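Local coordinates for protein ATP-dependent DNA ligase (Mycobacterium tuberculosis, PDB 6NHX) that seals breaks in double-stranded DNA at the expense of ATP, as the ligase part of a Ku-dependent bacterial end-joining repair enzyme, at residues V82-D85 against V89-F92; F109-L112 against A118-G121; E193-G198 against G219-A224. The protein carries 1 engineered substitution. All coordinates share one frame; numbering follows the deposited sequence.

Contact 1: residues V82-D85 against V89-F92; sequences VVLD and VPSF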
loop_
_atom_site.group_PDB
_atom_site.type_symbol
_atom_site.label_atom_id
_atom_site.label_comp_id
_atom_site.label_asym_id
_atom_site.label_seq_id
_atom_site.Cartn_x
_atom_site.Cartn_y
_atom_site.Cartn_z
ATOM N N VAL A 82 7.254 -2.046 -5.123
ATOM C CA VAL A 82 7.580 -2.060 -3.705
ATOM C C VAL A 82 9.005 -1.579 -3.472
ATOM O O VAL A 82 9.898 -1.727 -4.321
ATOM C CB VAL A 82 7.387 -3.442 -3.042
ATOM C CG1 VAL A 82 5.926 -3.876 -3.078
ATOM C CG2 VAL A 82 8.296 -4.471 -3.733
ATOM N N VAL A 83 9.201 -1.016 -2.288
ATOM C CA VAL A 83 10.514 -0.743 -1.729
ATOM C C VAL A 83 10.601 -1.529 -0.433
ATOM O O VAL A 83 9.730 -1.398 0.435
ATOM C CB VAL A 83 10.728 0.765 -1.476
ATOM C CG1 VAL A 83 12.024 1.032 -0.703
ATOM C CG2 VAL A 83 10.693 1.555 -2.769
ATOM N N LEU A 84 11.651 -2.328 -0.293
ATOM C CA LEU A 84 11.807 -3.201 0.861
ATOM C C LEU A 84 12.512 -2.476 2.003
ATOM O O LEU A 84 13.470 -1.729 1.785
ATOM C CB LEU A 84 12.602 -4.452 0.468
ATOM C CG LEU A 84 12.056 -5.224 -0.739
ATOM C CD1 LEU A 84 12.852 -6.509 -0.971
ATOM C CD2 LEU A 84 10.561 -5.526 -0.565
ATOM N N ASP A 85 12.018 -2.698 3.222
ATOM C CA ASP A 85 12.641 -2.161 4.428
ATOM C C ASP A 85 13.833 -3.033 4.826
ATOM O O ASP A 85 14.184 -3.999 4.143
ATOM C CB ASP A 85 11.612 -1.947 5.541
ATOM C CG ASP A 85 11.054 -3.249 6.115
ATOM O OD1 ASP A 85 11.613 -4.340 5.876
ATOM O OD2 ASP A 85 10.026 -3.157 6.832
ATOM N N VAL A 89 10.703 -6.377 4.040
ATOM C CA VAL A 89 9.253 -6.317 3.859
ATOM C C VAL A 89 8.896 -5.052 3.086
ATOM O O VAL A 89 9.449 -3.985 3.389
ATOM C CB VAL A 89 8.550 -6.365 5.222
ATOM C CG1 VAL A 89 7.052 -6.176 5.051
ATOM C CG2 VAL A 89 8.847 -7.680 5.921
ATOM N N PRO A 90 8.009 -5.115 2.091
ATOM C CA PRO A 90 7.555 -3.883 1.426
ATOM C C PRO A 90 7.092 -2.848 2.437
ATOM O O PRO A 90 6.395 -3.161 3.409
ATOM C CB PRO A 90 6.397 -4.365 0.552
ATOM C CG PRO A 90 6.783 -5.787 0.211
ATOM C CD PRO A 90 7.422 -6.320 1.474
ATOM N N SER A 91 7.522 -1.604 2.230
ATOM C CA SER A 91 7.190 -0.489 3.115
ATOM C C SER A 91 6.525 0.610 2.308
ATOM O O SER A 91 7.125 1.144 1.370
ATOM C CB SER A 91 8.456 0.075 3.760
ATOM O OG SER A 91 8.199 1.347 4.353
ATOM N N PHE A 92 5.308 0.972 2.687
ATOM C CA PHE A 92 4.628 2.038 1.969
ATOM C C PHE A 92 5.341 3.366 2.168
ATOM O O PHE A 92 5.517 4.122 1.208
ATOM C CB PHE A 92 3.179 2.125 2.443
ATOM C CG PHE A 92 2.374 3.135 1.712
ATOM C CD1 PHE A 92 1.751 4.160 2.398
ATOM C CD2 PHE A 92 2.240 3.058 0.337
ATOM C CE1 PHE A 92 0.994 5.102 1.718
ATOM C CE2 PHE A 92 1.492 3.999 -0.349
ATOM C CZ PHE A 92 0.872 5.021 0.342
HETATM O O HOH W 1 6.708 -0.527 -0.924
HETATM O O HOH W 2 7.494 -2.554 5.839
#

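Contact 2: residues F109-L112 against A118-G121; sequences FDLL and ALLG. With ATP (adenosine-5'-triphosphate), chain B.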
loop_
_atom_site.group_PDB
_atom_site.type_symbol
_atom_site.label_atom_id
_atom_site.label_comp_id
_atom_site.label_asym_id
_atom_site.label_seq_id
_atom_site.Cartn_x
_atom_site.Cartn_y
_atom_site.Cartn_z
ATOM N N PHE A 109 1.512 -10.421 -9.296
ATOM C CA PHE A 109 0.540 -11.355 -8.739
ATOM C C PHE A 109 -0.599 -11.725 -9.677
ATOM O O PHE A 109 -1.454 -12.540 -9.297
ATOM C CB PHE A 109 0.019 -10.935 -7.350
ATOM C CG PHE A 109 -0.441 -9.500 -7.247
ATOM C CD1 PHE A 109 -1.532 -9.033 -7.987
ATOM C CD2 PHE A 109 0.172 -8.623 -6.333
ATOM C CE1 PHE A 109 -1.975 -7.705 -7.865
ATOM C CE2 PHE A 109 -0.266 -7.302 -6.207
ATOM C CZ PHE A 109 -1.334 -6.845 -6.968
ATOM N N ASP A 110 -0.621 -11.192 -10.896
ATOM C CA ASP A 110 -1.583 -11.680 -11.873
ATOM C C ASP A 110 -0.983 -11.565 -13.266
ATOM O O ASP A 110 -0.035 -10.809 -13.509
ATOM C CB ASP A 110 -2.958 -11.007 -11.777
ATOM C CG ASP A 110 -4.094 -12.005 -11.915
ATOM O OD1 ASP A 110 -3.943 -12.955 -12.724
ATOM O OD2 ASP A 110 -5.123 -11.850 -11.214
ATOM N N LEU A 111 -1.559 -12.344 -14.178
ATOM C CA LEU A 111 -1.166 -12.376 -15.580
ATOM C C LEU A 111 -2.447 -12.211 -16.373
ATOM O O LEU A 111 -3.365 -13.038 -16.250
ATOM C CB LEU A 111 -0.508 -13.717 -15.909
ATOM C CG LEU A 111 -0.056 -13.913 -17.359
ATOM C CD1 LEU A 111 1.065 -12.939 -17.726
ATOM C CD2 LEU A 111 0.410 -15.345 -17.572
ATOM N N LEU A 112 -2.549 -11.118 -17.125
ATOM C CA LEU A 112 -3.788 -10.788 -17.820
ATOM C C LEU A 112 -3.733 -11.039 -19.315
ATOM O O LEU A 112 -4.787 -11.069 -19.963
ATOM C CB LEU A 112 -4.157 -9.316 -17.590
ATOM C CG LEU A 112 -4.158 -8.853 -16.131
ATOM C CD1 LEU A 112 -4.681 -7.431 -16.026
ATOM C CD2 LEU A 112 -4.957 -9.810 -15.239
ATOM N N ALA A 118 -5.527 -13.482 -24.223
ATOM C CA ALA A 118 -6.102 -12.638 -23.187
ATOM C C ALA A 118 -6.738 -13.513 -22.109
ATOM O O ALA A 118 -7.465 -14.460 -22.428
ATOM C CB ALA A 118 -7.149 -11.732 -23.833
ATOM N N LEU A 119 -6.470 -13.199 -20.836
ATOM C CA LEU A 119 -6.770 -14.112 -19.733
ATOM C C LEU A 119 -7.835 -13.609 -18.760
ATOM O O LEU A 119 -7.990 -14.199 -17.688
ATOM C CB LEU A 119 -5.497 -14.459 -18.952
ATOM C CG LEU A 119 -4.395 -15.012 -19.838
ATOM C CD1 LEU A 119 -3.128 -15.177 -19.019
ATOM C CD2 LEU A 119 -4.790 -16.341 -20.490
ATOM N N LEU A 120 -8.575 -12.552 -19.094
ATOM C CA LEU A 120 -9.520 -11.994 -18.129
ATOM C C LEU A 120 -10.593 -12.994 -17.721
ATOM O O LEU A 120 -11.046 -12.978 -16.570
ATOM C CB LEU A 120 -10.152 -10.724 -18.692
ATOM C CG LEU A 120 -9.160 -9.615 -19.066
ATOM C CD1 LEU A 120 -9.925 -8.401 -19.577
ATOM C CD2 LEU A 120 -8.246 -9.238 -17.894
ATOM N N GLY A 121 -11.018 -13.858 -18.634
ATOM C CA GLY A 121 -12.036 -14.846 -18.343
ATOM C C GLY A 121 -11.499 -16.177 -17.887
ATOM O O GLY A 121 -12.275 -17.113 -17.656
HETATM P PG ATP B . -7.799 0.234 -1.956
HETATM O O1G ATP B . -8.307 -1.183 -1.782
HETATM O O2G ATP B . -8.823 1.229 -2.466
HETATM O O3G ATP B . -6.492 0.288 -2.726
HETATM P PB ATP B . -6.088 0.964 0.306
HETATM O O1B ATP B . -6.356 1.559 1.664
HETATM O O2B ATP B . -5.052 1.564 -0.619
HETATM O O3B ATP B . -7.496 0.792 -0.462
HETATM P PA ATP B . -5.601 -1.502 1.751
HETATM O O1A ATP B . -6.923 -1.492 2.456
HETATM O O2A ATP B . -4.287 -1.149 2.398
HETATM O O3A ATP B . -5.750 -0.590 0.450
HETATM O "O5'" ATP B . -5.479 -2.875 0.901
HETATM C "C5'" ATP B . -4.228 -3.275 0.350
HETATM C "C4'" ATP B . -3.964 -2.584 -0.992
HETATM O "O4'" ATP B . -2.814 -3.206 -1.565
HETATM C "C3'" ATP B . -5.087 -2.745 -1.994
HETATM O "O3'" ATP B . -5.010 -1.682 -2.940
HETATM C "C2'" ATP B . -4.683 -4.021 -2.678
HETATM O "O2'" ATP B . -5.273 -4.161 -3.978
HETATM C "C1'" ATP B . -3.166 -3.889 -2.766
HETATM N N9 ATP B . -2.484 -5.196 -2.681
HETATM C C8 ATP B . -1.405 -5.489 -1.913
HETATM N N7 ATP B . -1.009 -6.778 -2.103
HETATM C C5 ATP B . -1.844 -7.299 -3.022
HETATM C C6 ATP B . -1.999 -8.603 -3.652
HETATM N N6 ATP B . -1.189 -9.615 -3.319
HETATM N N1 ATP B . -2.987 -8.752 -4.546
HETATM C C2 ATP B . -3.818 -7.758 -4.882
HETATM N N3 ATP B . -3.747 -6.536 -4.332
HETATM C C4 ATP B . -2.805 -6.271 -3.400
#

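Contact 3: residues E193-G198 against G219-A224; sequences EVVIGG and GGLQFA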
loop_
_atom_site.group_PDB
_atom_site.type_symbol
_atom_site.label_atom_id
_atom_site.label_comp_id
_atom_site.label_asym_id
_atom_site.label_seq_id
_atom_site.Cartn_x
_atom_site.Cartn_y
_atom_site.Cartn_z
ATOM N N GLU A 193 -7.375 6.393 9.867
ATOM C CA GLU A 193 -7.017 7.637 9.214
ATOM C C GLU A 193 -6.997 8.761 10.239
ATOM O O GLU A 193 -7.876 8.864 11.113
ATOM C CB GLU A 193 -8.021 7.965 8.110
ATOM C CG GLU A 193 -8.014 6.937 6.991
ATOM C CD GLU A 193 -9.241 7.023 6.116
ATOM O OE1 GLU A 193 -10.028 7.981 6.266
ATOM O OE2 GLU A 193 -9.417 6.121 5.271
ATOM N N VAL A 194 -5.985 9.619 10.124
ATOM C CA VAL A 194 -5.823 10.759 11.019
ATOM C C VAL A 194 -5.423 11.969 10.192
ATOM O O VAL A 194 -4.957 11.846 9.060
ATOM C CB VAL A 194 -4.778 10.506 12.130
ATOM C CG1 VAL A 194 -5.208 9.365 13.050
ATOM C CG2 VAL A 194 -3.417 10.229 11.515
ATOM N N VAL A 195 -5.629 13.156 10.754
ATOM C CA VAL A 195 -5.159 14.401 10.153
ATOM C C VAL A 195 -3.946 14.891 10.933
ATOM O O VAL A 195 -3.933 14.851 12.173
ATOM C CB VAL A 195 -6.281 15.456 10.117
ATOM C CG1 VAL A 195 -5.769 16.809 9.607
ATOM C CG2 VAL A 195 -7.434 14.953 9.268
ATOM N N ILE A 196 -2.910 15.323 10.215
ATOM C CA ILE A 196 -1.710 15.843 10.860
ATOM C C ILE A 196 -1.955 17.274 11.313
ATOM O O ILE A 196 -2.357 18.130 10.516
ATOM C CB ILE A 196 -0.513 15.765 9.904
ATOM C CG1 ILE A 196 -0.288 14.313 9.468
ATOM C CG2 ILE A 196 0.707 16.341 10.582
ATOM C CD1 ILE A 196 0.738 14.166 8.349
ATOM N N GLY A 197 -1.717 17.542 12.600
ATOM C CA GLY A 197 -1.837 18.896 13.104
ATOM C C GLY A 197 -0.540 19.585 13.482
ATOM O O GLY A 197 -0.507 20.791 13.731
ATOM N N GLY A 198 0.546 18.820 13.499
ATOM C CA GLY A 198 1.844 19.399 13.795
ATOM C C GLY A 198 2.911 18.332 13.710
ATOM O O GLY A 198 2.626 17.143 13.553
ATOM N N GLY A 219 -14.977 22.205 16.717
ATOM C CA GLY A 219 -13.971 22.921 17.462
ATOM C C GLY A 219 -12.540 22.573 17.121
ATOM O O GLY A 219 -11.628 23.188 17.686
ATOM N N GLY A 220 -12.307 21.606 16.229
ATOM C CA GLY A 220 -10.965 21.366 15.732
ATOM C C GLY A 220 -10.566 19.908 15.818
ATOM O O GLY A 220 -11.394 19.012 16.007
ATOM N N LEU A 221 -9.272 19.649 15.624
ATOM C CA LEU A 221 -8.766 18.286 15.707
ATOM C C LEU A 221 -8.769 17.800 17.148
ATOM O O LEU A 221 -8.327 18.511 18.060
ATOM C CB LEU A 221 -7.334 18.205 15.166
ATOM C CG LEU A 221 -7.096 18.415 13.673
ATOM C CD1 LEU A 221 -5.611 18.220 13.367
ATOM C CD2 LEU A 221 -7.945 17.469 12.853
ATOM N N GLN A 222 -9.276 16.589 17.354
ATOM C CA GLN A 222 -9.218 15.935 18.656
ATOM C C GLN A 222 -7.912 15.152 18.692
ATOM O O GLN A 222 -7.737 14.187 17.942
ATOM C CB GLN A 222 -10.437 15.038 18.834
ATOM C CG GLN A 222 -11.740 15.802 18.622
ATOM C CD GLN A 222 -12.951 14.899 18.551
ATOM O OE1 GLN A 222 -13.540 14.556 19.574
ATOM N NE2 GLN A 222 -13.337 14.517 17.338
ATOM N N PHE A 223 -6.985 15.592 19.538
ATOM C CA PHE A 223 -5.643 15.025 19.575
ATOM C C PHE A 223 -5.702 13.522 19.834
ATOM O O PHE A 223 -6.366 13.057 20.770
ATOM C CB PHE A 223 -4.861 15.747 20.674
ATOM C CG PHE A 223 -3.442 15.294 20.834
ATOM C CD1 PHE A 223 -2.931 15.041 22.099
ATOM C CD2 PHE A 223 -2.608 15.162 19.742
ATOM C CE1 PHE A 223 -1.619 14.644 22.268
ATOM C CE2 PHE A 223 -1.295 14.766 19.903
ATOM C CZ PHE A 223 -0.801 14.498 21.173
ATOM N N ALA A 224 -5.026 12.760 18.981
ATOM C CA ALA A 224 -5.032 11.309 19.050
ATOM C C ALA A 224 -3.672 10.728 19.413
ATOM O O ALA A 224 -3.532 9.499 19.489
ATOM C CB ALA A 224 -5.492 10.732 17.705
#

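Contact 1: residues V82-D85 against V89-F92
The ring of Pro90 lies alongside Val82, its CB 3.7 Å from Val82 CG1, while its CD and CG pack against CD2 of Leu84. The proline ring thus touches two side chains of 82-85. The backbones are joined by a single beta bridge at Leu84 and Pro90, where the CA atoms approach to 4.3 Å. On one side of it Ser91 N donates to Val83 O (2.9 Å); on the other Asp85 N donates to Val89 O (2.9 Å).

Asp85 closes the turn. Its CG sits between the backbone N and the carbonyl carbon (chi1 69°), which folds the carboxylate back over 89-92, and OD1 accepts from Val89 N at 2.9 Å, met from above the carboxylate plane. A weak hydrogen bond from Ser87 N reaches the same oxygen, so side-chain and backbone bonds together hold this hairpin-like turn. Two waters fill out the polar seam: one links Val83 N to Ser91 O, the other Asp85 OD2 to Pro90 O.

Ser91 is the N-cap of helix 92-96, with OG bonded to Gln94 N. The turn therefore leads from the end of strand 74-82 into that helix, which packs on Val83, while Trp107 of strand 105-114 covers Leu84 and Pro90.

Contact 2: residues F109-L112 against A118-G121
Strand 105-114 and the segment 118-121 meet in a beta hairpin at the edge of an antiparallel sheet in the nucleotidyltransferase domain, where the chain turns back through the short strand 117-118. The nearest CA atoms, those of Leu112 and Leu119, are 4.9 Å apart, and one backbone bond spans the gap: Leu119 N to Leu112 O, 2.9 Å. Farther back along the strand, Phe109 and Asp110 both face Asp78 in a classic beta bulge.

Leu119 points toward the strand and meets Leu111. Its CG is anti to the carbonyl carbon (chi1 -55°), and the side chains of Leu119 and Leu111 cross at a slant, with Leu119 CD1 3.7 Å from Leu111 CG. The same methyl lies against Leu111 O, a buried oxygen with no polar partner in the model. Leu130 of helix 124-136 packs on both leucines. Leu120 adds a looser touch of CD2 on Leu112 CB, and Tyr174 covers both of these side chains.

At the other end of 109-112 the strand enters the ATP pocket. The adenine lies over one face of the Phe109 ring, with ATP N1 3.3 Å above the ring plane over its centre and Phe109 CE2 3.4 Å from ATP C6.

Contact 3: residues E193-G198 against G219-A224
Leu221 projects from strand 220-228 toward strand 193-198 and supplies the link between them. From CB, the first torsion places CG anti to the carbonyl carbon (chi1 -68°), and the extended second torsion carries the branch across to the other strand. There the two methyls part. CD2 goes to Val195, 3.8 Å from its CB and also close to its CG1. CD1 passes on to the backbone and settles 3.8 Å from Gly197 CA, with Val195 O and Ile196 C also beside it.

The leucine and Val195 side chains meet at about a right angle. Gly197 meets CD1 with its backbone, CA being the atom in contact. Gly197 and Gly198 together face Leu212 in a classic beta bulge.

No hydrogen bond joins the segments. Their axes approach to 8.7 Å with an angle of 104° between the N-to-C directions, so the strands pack across each other rather than side by side in a sheet. Strand 208-217 pairs with both of them, and Pro270 and Pro216 also touch Val195. This orthogonal, apolar packing inside a strongly curled antiparallel sheet is characteristic of the core of the OB-fold domain of DNA ligases.

From the N terminus, contact 1 comes first, closing a three-residue turn between the end of strand 74-82 and helix 92-96. Contact 2 follows in the same nucleotidyltransferase domain, about 8 Å away at the nearest atoms, closing the five-residue return at the end of strand 105-114 before helix 124-136. Strand 105-114 connects the two, since it pairs with strand 74-82 and packs on the turn of contact 1. Contact 3 lies far along the chain in the OB domain, spanning 20 residues that include strand 208-217; its centre is 42 Å from that of contact 2. The three follow in series, with none nested or crossing.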